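Local coordinates for protein delta-1-pyrroline-5-carboxylate dehydrogenase, mitochondrial (Mus musculus, PDB 4E3X) that oxidises L-glutamate gamma-semialdehyde to glutamate with NAD+ as the electron acceptor, the last step of mitochondrial proline degradation, at residues Leu469-Ala481 and Gln517-Asn529. Sequence-based numbering, arbitrary orientation. Where two conformers were deposited one is given.
Sequences LVDSTTSYGLTGA and QQPFGGARASGTN. With PRO (proline), chain K.
Arg524 reaches from its turn to Asp471 of helix 463-472, and its chain can be followed atom by atom. Arg524 CB lies 3.3 Å from Ser475 O; Arg524 CD passes Tyr476 O at 3.6 Å. Because the chain is extended from CG to NE, the guanidinium arrives end-on, and NH1 and NH2 both grip one oxygen, Asp471 OD1. Arg524 NH1 meets Asp471 OD1 at 2.9 Å on the syn side, tilted somewhat out of the carboxylate plane, and NH2 comes from the same face but much higher above it, consistent with the 56° between the two flat groups. NH2 also makes a weak bond to Asp471 O and donates to a water within hydrogen-bonding distance of Thr474 O and Tyr476 O. NH1 has a second carboxylate, Glu201 of the second subunit, and replacing Arg524 with a methionine would probably leave both acids without their cationic mate at this dimer contact.

Beyond the arginine, Ala525 N donates to Ser475 O (2.9 Å), and Ser526 OG accepts a nearly straight bond from Gly477 N (169°) while also bonding Gly316 O. Leu478 CD1 packs 3.8 Å from Phe520 CZ, and CD of the bound proline sits 3.5 Å above one face of the Phe520 ring, offset toward its rim, in the pocket that includes the nucleophile Cys348. Segment 517-529 thus joins the substrate pocket to helix 463-472 and strand 476-483, which runs between parallel strands 319-323 and 503-506.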
loop_
_atom_site.group_PDB
_atom_site.type_symbol
_atom_site.label_atom_id
_atom_site.label_comp_id
_atom_site.label_asym_id
_atom_site.label_seq_id
_atom_site.Cartn_x
_atom_site.Cartn_y
_atom_site.Cartn_z
ATOM N N LEU B 469 15.857 25.780 4.899
ATOM C CA LEU B 469 15.251 26.280 3.670
ATOM C C LEU B 469 15.214 25.231 2.564
ATOM O O LEU B 469 14.236 25.148 1.824
ATOM C CB LEU B 469 15.965 27.543 3.183
ATOM C CG LEU B 469 15.768 28.768 4.078
ATOM C CD1 LEU B 469 16.499 29.976 3.509
ATOM C CD2 LEU B 469 14.286 29.058 4.252
ATOM N N VAL B 470 16.273 24.431 2.444
ATOM C CA VAL B 470 16.278 23.365 1.442
ATOM C C VAL B 470 15.058 22.468 1.669
ATOM O O VAL B 470 14.353 22.093 0.736
ATOM C CB VAL B 470 17.570 22.516 1.495
ATOM C CG1 VAL B 470 17.459 21.319 0.549
ATOM C CG2 VAL B 470 18.788 23.365 1.156
ATOM N N ASP B 471 14.800 22.162 2.933
ATOM C CA ASP B 471 13.723 21.275 3.321
ATOM C C ASP B 471 12.316 21.875 3.176
ATOM O O ASP B 471 11.378 21.155 2.842
ATOM C CB ASP B 471 13.964 20.823 4.765
ATOM C CG ASP B 471 12.844 19.972 5.300
ATOM O OD1 ASP B 471 12.648 18.846 4.801
ATOM O OD2 ASP B 471 12.161 20.428 6.231
ATOM N N SER B 472 12.169 23.178 3.421
ATOM C CA SER B 472 10.841 23.788 3.518
ATOM C C SER B 472 10.393 24.585 2.296
ATOM O O SER B 472 9.214 24.916 2.176
ATOM C CB SER B 472 10.778 24.703 4.739
ATOM O OG SER B 472 11.556 25.863 4.511
ATOM N N THR B 473 11.317 24.901 1.395
ATOM C CA THR B 473 11.006 25.827 0.305
ATOM C C THR B 473 9.991 25.280 -0.696
ATOM O O THR B 473 9.103 26.008 -1.155
ATOM C CB THR B 473 12.285 26.293 -0.419
ATOM O OG1 THR B 473 13.059 27.090 0.486
ATOM C CG2 THR B 473 11.947 27.125 -1.654
ATOM N N THR B 474 10.095 23.995 -1.021
ATOM C CA THR B 474 9.244 23.416 -2.051
ATOM C C THR B 474 8.210 22.470 -1.465
ATOM O O THR B 474 8.234 22.158 -0.276
ATOM C CB THR B 474 10.059 22.647 -3.118
ATOM O OG1 THR B 474 10.315 21.309 -2.661
ATOM C CG2 THR B 474 11.360 23.378 -3.443
ATOM N N SER B 475 7.312 21.998 -2.321
ATOM C CA SER B 475 6.288 21.056 -1.897
ATOM C C SER B 475 6.714 19.611 -2.139
ATOM O O SER B 475 5.967 18.686 -1.835
ATOM C CB SER B 475 4.995 21.323 -2.656
ATOM O OG SER B 475 5.152 20.992 -4.024
ATOM N N TYR B 476 7.922 19.427 -2.666
ATOM C CA TYR B 476 8.363 18.120 -3.156
ATOM C C TYR B 476 9.331 17.375 -2.241
ATOM O O TYR B 476 9.923 17.958 -1.329
ATOM C CB TYR B 476 8.992 18.289 -4.538
ATOM C CG TYR B 476 8.040 18.782 -5.609
ATOM C CD1 TYR B 476 7.120 17.915 -6.201
ATOM C CD2 TYR B 476 8.085 20.100 -6.060
ATOM C CE1 TYR B 476 6.269 18.342 -7.196
ATOM C CE2 TYR B 476 7.233 20.540 -7.070
ATOM C CZ TYR B 476 6.331 19.650 -7.630
ATOM O OH TYR B 476 5.473 20.053 -8.628
ATOM N N GLY B 477 9.496 16.079 -2.488
ATOM C CA GLY B 477 10.374 15.279 -1.655
ATOM C C GLY B 477 11.061 14.150 -2.392
ATOM O O GLY B 477 11.212 13.054 -1.842
ATOM N N LEU B 478 11.500 14.412 -3.620
ATOM C CA LEU B 478 11.949 13.326 -4.489
ATOM C C LEU B 478 13.445 13.045 -4.362
ATOM O O LEU B 478 13.825 12.096 -3.679
ATOM C CB LEU B 478 11.507 13.557 -5.938
ATOM C CG LEU B 478 11.586 12.337 -6.861
ATOM C CD1 LEU B 478 11.141 11.062 -6.157
ATOM C CD2 LEU B 478 10.758 12.562 -8.112
ATOM N N THR B 479 14.296 13.849 -4.994
ATOM C CA THR B 479 15.729 13.590 -4.876
ATOM C C THR B 479 16.519 14.781 -4.356
ATOM O O THR B 479 16.067 15.924 -4.386
ATOM C CB THR B 479 16.374 13.140 -6.205
ATOM O OG1 THR B 479 16.482 14.269 -7.078
ATOM C CG2 THR B 479 15.575 12.025 -6.879
ATOM N N GLY B 480 17.722 14.493 -3.884
ATOM C CA GLY B 480 18.591 15.548 -3.410
ATOM C C GLY B 480 19.959 15.015 -3.061
ATOM O O GLY B 480 20.117 13.832 -2.756
ATOM N N ALA B 481 20.947 15.898 -3.094
ATOM C CA ALA B 481 22.314 15.517 -2.809
ATOM C C ALA B 481 22.937 16.507 -1.853
ATOM O O ALA B 481 22.618 17.700 -1.881
ATOM C CB ALA B 481 23.131 15.475 -4.082
ATOM N N GLN B 517 19.486 -1.116 -6.534
ATOM C CA GLN B 517 20.556 -0.401 -5.834
ATOM C C GLN B 517 20.008 0.844 -5.140
ATOM O O GLN B 517 20.240 1.054 -3.944
ATOM C CB GLN B 517 21.686 -0.044 -6.802
ATOM C CG GLN B 517 22.375 -1.284 -7.354
ATOM C CD GLN B 517 23.523 -0.971 -8.282
ATOM O OE1 GLN B 517 24.137 0.092 -8.197
ATOM N NE2 GLN B 517 23.813 -1.898 -9.188
ATOM N N GLN B 518 19.280 1.668 -5.894
ATOM C CA GLN B 518 18.550 2.798 -5.326
ATOM C C GLN B 518 17.090 2.763 -5.765
ATOM O O GLN B 518 16.711 3.439 -6.727
ATOM C CB GLN B 518 19.175 4.133 -5.744
ATOM C CG GLN B 518 20.631 4.285 -5.373
ATOM C CD GLN B 518 21.558 3.811 -6.461
ATOM O OE1 GLN B 518 21.211 3.824 -7.644
ATOM N NE2 GLN B 518 22.750 3.395 -6.070
ATOM N N PRO B 519 16.266 1.964 -5.066
ATOM C CA PRO B 519 14.821 1.987 -5.318
ATOM C C PRO B 519 14.333 3.434 -5.324
ATOM O O PRO B 519 14.762 4.241 -4.483
ATOM C CB PRO B 519 14.259 1.206 -4.130
ATOM C CG PRO B 519 15.356 0.227 -3.819
ATOM C CD PRO B 519 16.619 1.022 -3.988
ATOM N N PHE B 520 13.463 3.773 -6.267
ATOM C CA PHE B 520 13.222 5.177 -6.568
ATOM C C PHE B 520 11.859 5.669 -6.117
ATOM O O PHE B 520 10.840 5.010 -6.333
ATOM C CB PHE B 520 13.360 5.417 -8.071
ATOM C CG PHE B 520 13.258 6.867 -8.456
ATOM C CD1 PHE B 520 12.077 7.388 -8.961
ATOM C CD2 PHE B 520 14.341 7.716 -8.275
ATOM C CE1 PHE B 520 11.990 8.727 -9.305
ATOM C CE2 PHE B 520 14.254 9.056 -8.612
ATOM C CZ PHE B 520 13.070 9.564 -9.124
ATOM N N GLY B 521 11.839 6.853 -5.521
ATOM C CA GLY B 521 10.574 7.486 -5.198
ATOM C C GLY B 521 10.679 8.352 -3.966
ATOM O O GLY B 521 11.632 8.231 -3.195
ATOM N N GLY B 522 9.706 9.233 -3.786
ATOM C CA GLY B 522 9.666 10.079 -2.614
ATOM C C GLY B 522 8.255 10.513 -2.283
ATOM O O GLY B 522 7.329 10.313 -3.078
ATOM N N ALA B 523 8.101 11.122 -1.108
ATOM C CA ALA B 523 6.787 11.505 -0.611
ATOM C C ALA B 523 6.565 13.013 -0.768
ATOM O O ALA B 523 6.982 13.597 -1.774
ATOM C CB ALA B 523 6.590 11.034 0.832
ATOM N N ARG B 524 5.921 13.641 0.213
ATOM C CA ARG B 524 5.411 15.000 0.029
ATOM C C ARG B 524 4.597 15.037 -1.271
ATOM O O ARG B 524 3.815 14.116 -1.511
ATOM C CB ARG B 524 6.520 16.055 0.131
ATOM C CG ARG B 524 7.120 16.048 1.545
ATOM C CD ARG B 524 8.221 17.064 1.748
ATOM N NE ARG B 524 8.651 17.048 3.145
ATOM C CZ ARG B 524 9.714 17.695 3.606
ATOM N NH1 ARG B 524 10.034 17.612 4.890
ATOM N NH2 ARG B 524 10.459 18.424 2.781
ATOM N N ALA B 525 4.752 16.063 -2.104
ATOM C CA ALA B 525 3.959 16.118 -3.336
ATOM C C ALA B 525 4.469 15.170 -4.428
ATOM O O ALA B 525 3.842 15.047 -5.478
ATOM C CB ALA B 525 3.873 17.553 -3.873
ATOM N N SER B 526 5.590 14.498 -4.178
ATOM C CA SER B 526 6.234 13.661 -5.203
ATOM C C SER B 526 5.562 12.311 -5.443
ATOM O O SER B 526 5.932 11.586 -6.371
ATOM C CB SER B 526 7.719 13.452 -4.896
ATOM O OG SER B 526 8.396 14.698 -4.877
ATOM N N GLY B 527 4.571 11.967 -4.626
ATOM C CA GLY B 527 3.773 10.784 -4.897
ATOM C C GLY B 527 3.569 9.875 -3.703
ATOM O O GLY B 527 3.734 10.282 -2.551
ATOM N N THR B 528 3.196 8.636 -3.997
ATOM C CA THR B 528 2.830 7.658 -2.972
ATOM C C THR B 528 4.030 6.851 -2.481
ATOM O O THR B 528 3.912 6.072 -1.538
ATOM C CB THR B 528 1.736 6.700 -3.491
ATOM O OG1 THR B 528 2.113 6.193 -4.777
ATOM C CG2 THR B 528 0.428 7.440 -3.645
ATOM N N ASN B 529 5.175 7.043 -3.132
ATOM C CA ASN B 529 6.448 6.437 -2.745
ATOM C C ASN B 529 6.427 4.916 -2.589
ATOM O O ASN B 529 6.790 4.383 -1.536
ATOM C CB ASN B 529 7.039 7.093 -1.493
ATOM C CG ASN B 529 8.491 6.731 -1.303
ATOM O OD1 ASN B 529 9.165 6.318 -2.256
ATOM N ND2 ASN B 529 8.989 6.873 -0.081
HETATM N N PRO K . 14.838 6.954 -12.099
HETATM C CA PRO K . 15.356 8.111 -12.831
HETATM C C PRO K . 16.518 8.787 -12.110
HETATM O O PRO K . 16.822 8.500 -10.947
HETATM C CB PRO K . 14.147 9.043 -12.886
HETATM C CG PRO K . 12.995 8.104 -12.987
HETATM C CD PRO K . 13.366 6.891 -12.155
HETATM O OXT PRO K . 17.188 9.642 -12.693
HETATM O O HOH W 1 9.716 19.922 0.474
HETATM O O HOH W 2 10.489 11.746 0.491
#